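Side-chain contacts in inactive dihydroorotase-like domain (Chaetomium thermophilum, PDB 5NNL), which is an inactive member of the dihydroorotase-like family, with an alpha/beta-barrel fold and an accompanying set of antiparallel strands: residues A121-K124 with H125-I128; A320-G324 with V325-I329. One frame throughout, in Å; residues are numbered along the deposited sequence.

Overall arrangement
Following the chain from its N terminus, contact 1 comes first, where helix 111-121 ends and strand 128-130 begins. Within residues 121-128 a tight turn reverses the chain and delivers it to one of the parallel strands of the barrel. Contact 2 comes much later, near the C-terminal end of the model: residues 320-329 close the hairpin of strands 318-322 and 325-326, which belongs to the antiparallel strands and meets helix 26-37. The two are in series, so they neither nest nor cross. They lie on opposite sides of the chain's centre. The centres of contact 1 and contact 2 are about 37 Å apart, and the nearest atoms of contact 1 and contact 2 about 26 Å apart.

Contact 1. Residues A121-K124 with H125-I128; sequences AWPK and HKPI
The carbonyl oxygen of Lys126 is gripped twice: by the indole N-H of Trp122, with NE1 3.0 Å from O, and by the guanidinium group of Arg149. The oxygen lies close to the indole plane, at the ring edge, yet NE1 stands above the carbonyl plane and the bond is bent, 140° at the hydrogen. A weak second bond joins NE1 of Trp122 to the O of Pro127 at 3.4 Å. Tryptophan suits this buried place because it fills space and still offers a donor. With CG anti to the backbone N (chi1 -175°), its ring swings toward the chain that follows. There CG1 of Ile128 packs 3.6 Å from CD1 of Trp122, while the aliphatic stem of Lys126 passes obliquely by the ring, its CG 3.7 Å from CZ2 of Trp122. The lysine end travels on to the carbonyl of Ala92, and the amine of Lys124 likewise reaches the carbonyl of Asn148. Backbone N of Lys126 bonds to O of Pro123 at 3.2 Å, closing a type I beta turn whose first residue is the proline. The turn lies in the loop from helix 111-121 to the parallel strand 128-130, one of the alpha-to-beta connections of the barrel.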
loop_
_atom_site.group_PDB
_atom_site.type_symbol
_atom_site.label_atom_id
_atom_site.label_comp_id
_atom_site.label_asym_id
_atom_site.label_seq_id
_atom_site.Cartn_x
_atom_site.Cartn_y
_atom_site.Cartn_z
ATOM N N ALA A 121 22.684 9.241 1.568
ATOM C CA ALA A 121 22.279 9.903 2.802
ATOM C C ALA A 121 21.299 9.089 3.640
ATOM O O ALA A 121 21.102 9.407 4.818
ATOM C CB ALA A 121 21.648 11.261 2.477
ATOM N N TRP A 122 20.689 8.051 3.074
ATOM C CA TRP A 122 19.631 7.323 3.767
ATOM C C TRP A 122 20.187 6.057 4.415
ATOM O O TRP A 122 21.029 5.379 3.820
ATOM C CB TRP A 122 18.517 6.959 2.784
ATOM C CG TRP A 122 17.313 6.298 3.393
ATOM C CD1 TRP A 122 17.022 4.968 3.386
ATOM C CD2 TRP A 122 16.229 6.943 4.077
ATOM N NE1 TRP A 122 15.827 4.741 4.024
ATOM C CE2 TRP A 122 15.322 5.937 4.461
ATOM C CE3 TRP A 122 15.942 8.271 4.403
ATOM C CZ2 TRP A 122 14.147 6.217 5.159
ATOM C CZ3 TRP A 122 14.774 8.548 5.095
ATOM C CH2 TRP A 122 13.891 7.525 5.464
ATOM N N PRO A 123 19.763 5.705 5.633
ATOM C CA PRO A 123 20.324 4.513 6.288
ATOM C C PRO A 123 20.145 3.257 5.445
ATOM O O PRO A 123 19.089 3.024 4.855
ATOM C CB PRO A 123 19.538 4.428 7.602
ATOM C CG PRO A 123 19.102 5.822 7.867
ATOM C CD PRO A 123 18.846 6.439 6.524
ATOM N N LYS A 124 21.196 2.431 5.415
ATOM C CA LYS A 124 21.213 1.271 4.529
ATOM C C LYS A 124 20.184 0.222 4.930
ATOM O O LYS A 124 19.700 -0.525 4.072
ATOM C CB LYS A 124 22.608 0.646 4.504
ATOM C CG LYS A 124 22.695 -0.637 3.681
ATOM C CD LYS A 124 24.135 -0.965 3.292
ATOM C CE LYS A 124 24.664 -2.210 3.994
ATOM N NZ LYS A 124 24.393 -3.449 3.218
ATOM N N HIS A 125 19.843 0.140 6.214
ATOM C CA HIS A 125 18.900 -0.855 6.705
ATOM C C HIS A 125 17.500 -0.291 6.915
ATOM O O HIS A 125 16.670 -0.946 7.550
ATOM C CB HIS A 125 19.422 -1.473 8.005
ATOM C CG HIS A 125 20.554 -2.431 7.803
ATOM N ND1 HIS A 125 20.785 -3.065 6.600
ATOM C CD2 HIS A 125 21.521 -2.863 8.647
ATOM C CE1 HIS A 125 21.842 -3.848 6.714
ATOM N NE2 HIS A 125 22.309 -3.743 7.945
ATOM N N LYS A 126 17.222 0.906 6.398
ATOM C CA LYS A 126 15.876 1.466 6.426
ATOM C C LYS A 126 15.245 1.353 5.042
ATOM O O LYS A 126 15.877 1.746 4.050
ATOM C CB LYS A 126 15.920 2.924 6.868
ATOM C CG LYS A 126 14.636 3.429 7.525
ATOM C CD LYS A 126 14.919 4.461 8.616
ATOM C CE LYS A 126 14.247 4.096 9.938
ATOM N NZ LYS A 126 12.777 4.341 9.920
ATOM N N PRO A 127 14.024 0.827 4.917
ATOM C CA PRO A 127 13.489 0.514 3.584
ATOM C C PRO A 127 13.422 1.716 2.652
ATOM O O PRO A 127 13.184 2.852 3.071
ATOM C CB PRO A 127 12.085 -0.023 3.886
ATOM C CG PRO A 127 12.173 -0.544 5.270
ATOM C CD PRO A 127 13.118 0.373 5.987
ATOM N N ILE A 128 13.622 1.437 1.362
ATOM C CA ILE A 128 13.406 2.393 0.281
ATOM C C ILE A 128 12.380 1.806 -0.677
ATOM O O ILE A 128 12.467 0.634 -1.054
ATOM C CB ILE A 128 14.713 2.728 -0.469
ATOM C CG1 ILE A 128 15.700 3.418 0.477
ATOM C CG2 ILE A 128 14.422 3.615 -1.687
ATOM C CD1 ILE A 128 17.065 3.715 -0.137
#

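Contact 2. Residues A320-G324 with V325-I329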
loop_
_atom_site.group_PDB
_atom_site.type_symbol
_atom_site.label_atom_id
_atom_site.label_comp_id
_atom_site.label_asym_id
_atom_site.label_seq_id
_atom_site.Cartn_x
_atom_site.Cartn_y
_atom_site.Cartn_z
ATOM N N ALA A 320 -12.614 -4.535 17.390
ATOM C CA ALA A 320 -12.634 -3.349 16.552
ATOM C C ALA A 320 -13.609 -3.445 15.388
ATOM O O ALA A 320 -13.857 -2.431 14.730
ATOM C CB ALA A 320 -11.227 -3.072 16.009
ATOM N N CYS A 321 -14.166 -4.623 15.118
ATOM C CA CYS A 321 -15.062 -4.778 13.982
ATOM C C CYS A 321 -15.870 -6.058 14.128
ATOM O O CYS A 321 -15.360 -7.072 14.611
ATOM C CB CYS A 321 -14.280 -4.807 12.666
ATOM S SG CYS A 321 -15.318 -5.092 11.225
ATOM N N LEU A 322 -17.128 -5.999 13.694
ATOM C CA LEU A 322 -18.001 -7.167 13.640
ATOM C C LEU A 322 -18.749 -7.148 12.318
ATOM O O LEU A 322 -19.470 -6.189 12.030
ATOM C CB LEU A 322 -18.993 -7.176 14.805
ATOM C CG LEU A 322 -18.442 -7.349 16.218
ATOM C CD1 LEU A 322 -19.532 -7.037 17.251
ATOM C CD2 LEU A 322 -17.904 -8.759 16.403
ATOM N N ASP A 323 -18.591 -8.206 11.523
ATOM C CA ASP A 323 -19.244 -8.310 10.219
ATOM C C ASP A 323 -18.951 -7.079 9.363
ATOM O O ASP A 323 -19.835 -6.511 8.720
ATOM C CB ASP A 323 -20.752 -8.513 10.378
ATOM C CG ASP A 323 -21.093 -9.790 11.119
ATOM O OD1 ASP A 323 -20.277 -10.734 11.079
ATOM O OD2 ASP A 323 -22.176 -9.852 11.742
ATOM N N GLY A 324 -17.684 -6.669 9.358
ATOM C CA GLY A 324 -17.264 -5.514 8.593
ATOM C C GLY A 324 -17.708 -4.176 9.141
ATOM O O GLY A 324 -17.466 -3.153 8.488
ATOM N N VAL A 325 -18.336 -4.141 10.313
ATOM C CA VAL A 325 -18.872 -2.912 10.888
ATOM C C VAL A 325 -17.896 -2.396 11.940
ATOM O O VAL A 325 -17.712 -3.017 12.994
ATOM C CB VAL A 325 -20.264 -3.140 11.487
ATOM C CG1 VAL A 325 -20.778 -1.868 12.133
ATOM C CG2 VAL A 325 -21.229 -3.630 10.407
ATOM N N PHE A 326 -17.292 -1.244 11.662
ATOM C CA PHE A 326 -16.450 -0.557 12.632
ATOM C C PHE A 326 -17.149 -0.466 13.983
ATOM O O PHE A 326 -18.336 -0.134 14.062
ATOM C CB PHE A 326 -16.122 0.841 12.104
ATOM C CG PHE A 326 -15.267 1.659 13.021
ATOM C CD1 PHE A 326 -13.944 1.328 13.236
ATOM C CD2 PHE A 326 -15.784 2.778 13.648
ATOM C CE1 PHE A 326 -13.154 2.087 14.073
ATOM C CE2 PHE A 326 -15.002 3.543 14.484
ATOM C CZ PHE A 326 -13.684 3.200 14.698
ATOM N N GLN A 327 -16.409 -0.780 15.050
ATOM C CA GLN A 327 -16.928 -0.680 16.406
ATOM C C GLN A 327 -16.379 0.577 17.064
ATOM O O GLN A 327 -15.154 0.687 17.230
ATOM C CB GLN A 327 -16.550 -1.911 17.220
ATOM C CG GLN A 327 -17.179 -3.205 16.720
ATOM C CD GLN A 327 -18.692 -3.196 16.818
ATOM O OE1 GLN A 327 -19.257 -3.320 17.904
ATOM N NE2 GLN A 327 -19.357 -3.047 15.681
ATOM N N PRO A 328 -17.223 1.546 17.454
ATOM C CA PRO A 328 -16.704 2.799 18.025
ATOM C C PRO A 328 -16.019 2.649 19.377
ATOM O O PRO A 328 -16.498 3.193 20.378
ATOM C CB PRO A 328 -17.963 3.671 18.150
ATOM C CG PRO A 328 -18.922 3.106 17.193
ATOM C CD PRO A 328 -18.665 1.636 17.171
ATOM N N ILE A 329 -14.891 1.946 19.422
ATOM C CA ILE A 329 -14.125 1.790 20.658
ATOM C C ILE A 329 -13.136 2.944 20.780
ATOM O O ILE A 329 -12.977 3.724 19.829
ATOM C CB ILE A 329 -13.396 0.438 20.701
ATOM C CG1 ILE A 329 -12.466 0.282 19.491
ATOM C CG2 ILE A 329 -14.402 -0.696 20.752
ATOM C CD1 ILE A 329 -11.475 -0.864 19.617
HETATM O O HOH W 1 -12.162 -0.023 15.966
#
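Val325 and Leu322 form an antiparallel hydrogen-bonded pair, with N of Val325 2.9 Å from O of Leu322 and N of Leu322 3.1 Å from O of Val325. The branched valine suits an extended strand, and its CG2 lies 3.5 Å from O of Leu322. Next, Phe326 makes the non-hydrogen-bonded pair with Cys321; its broad, flat apolar ring can meet Tyr71 edge-to-face and at the same time pack on Gln32 and Ile35 of helix 26-37. This is a two-residue beta hairpin closed by a type I' turn, in which Asp323 and Gly324 both take positive phi, easy for glycine. Gln327 continues the pairing past the strand, its N 3.1 Å from O of Ala320. A bend at chi2 (-64°) folds its amide back so that NE2 donates to O of Val325 at 3.2 Å, nearly straight at 172°. That oxygen thus accepts from two donors, Leu322 N and Gln327 NE2, on opposite faces of its plane. OE1 of Gln327 meets the methyl CD1 of Leu322 at 3.8 Å. Beyond Pro328, Ile329 lays its CD1 against Ala320, 4.1 Å from its CA, an apolar methyl beside an apolar residue.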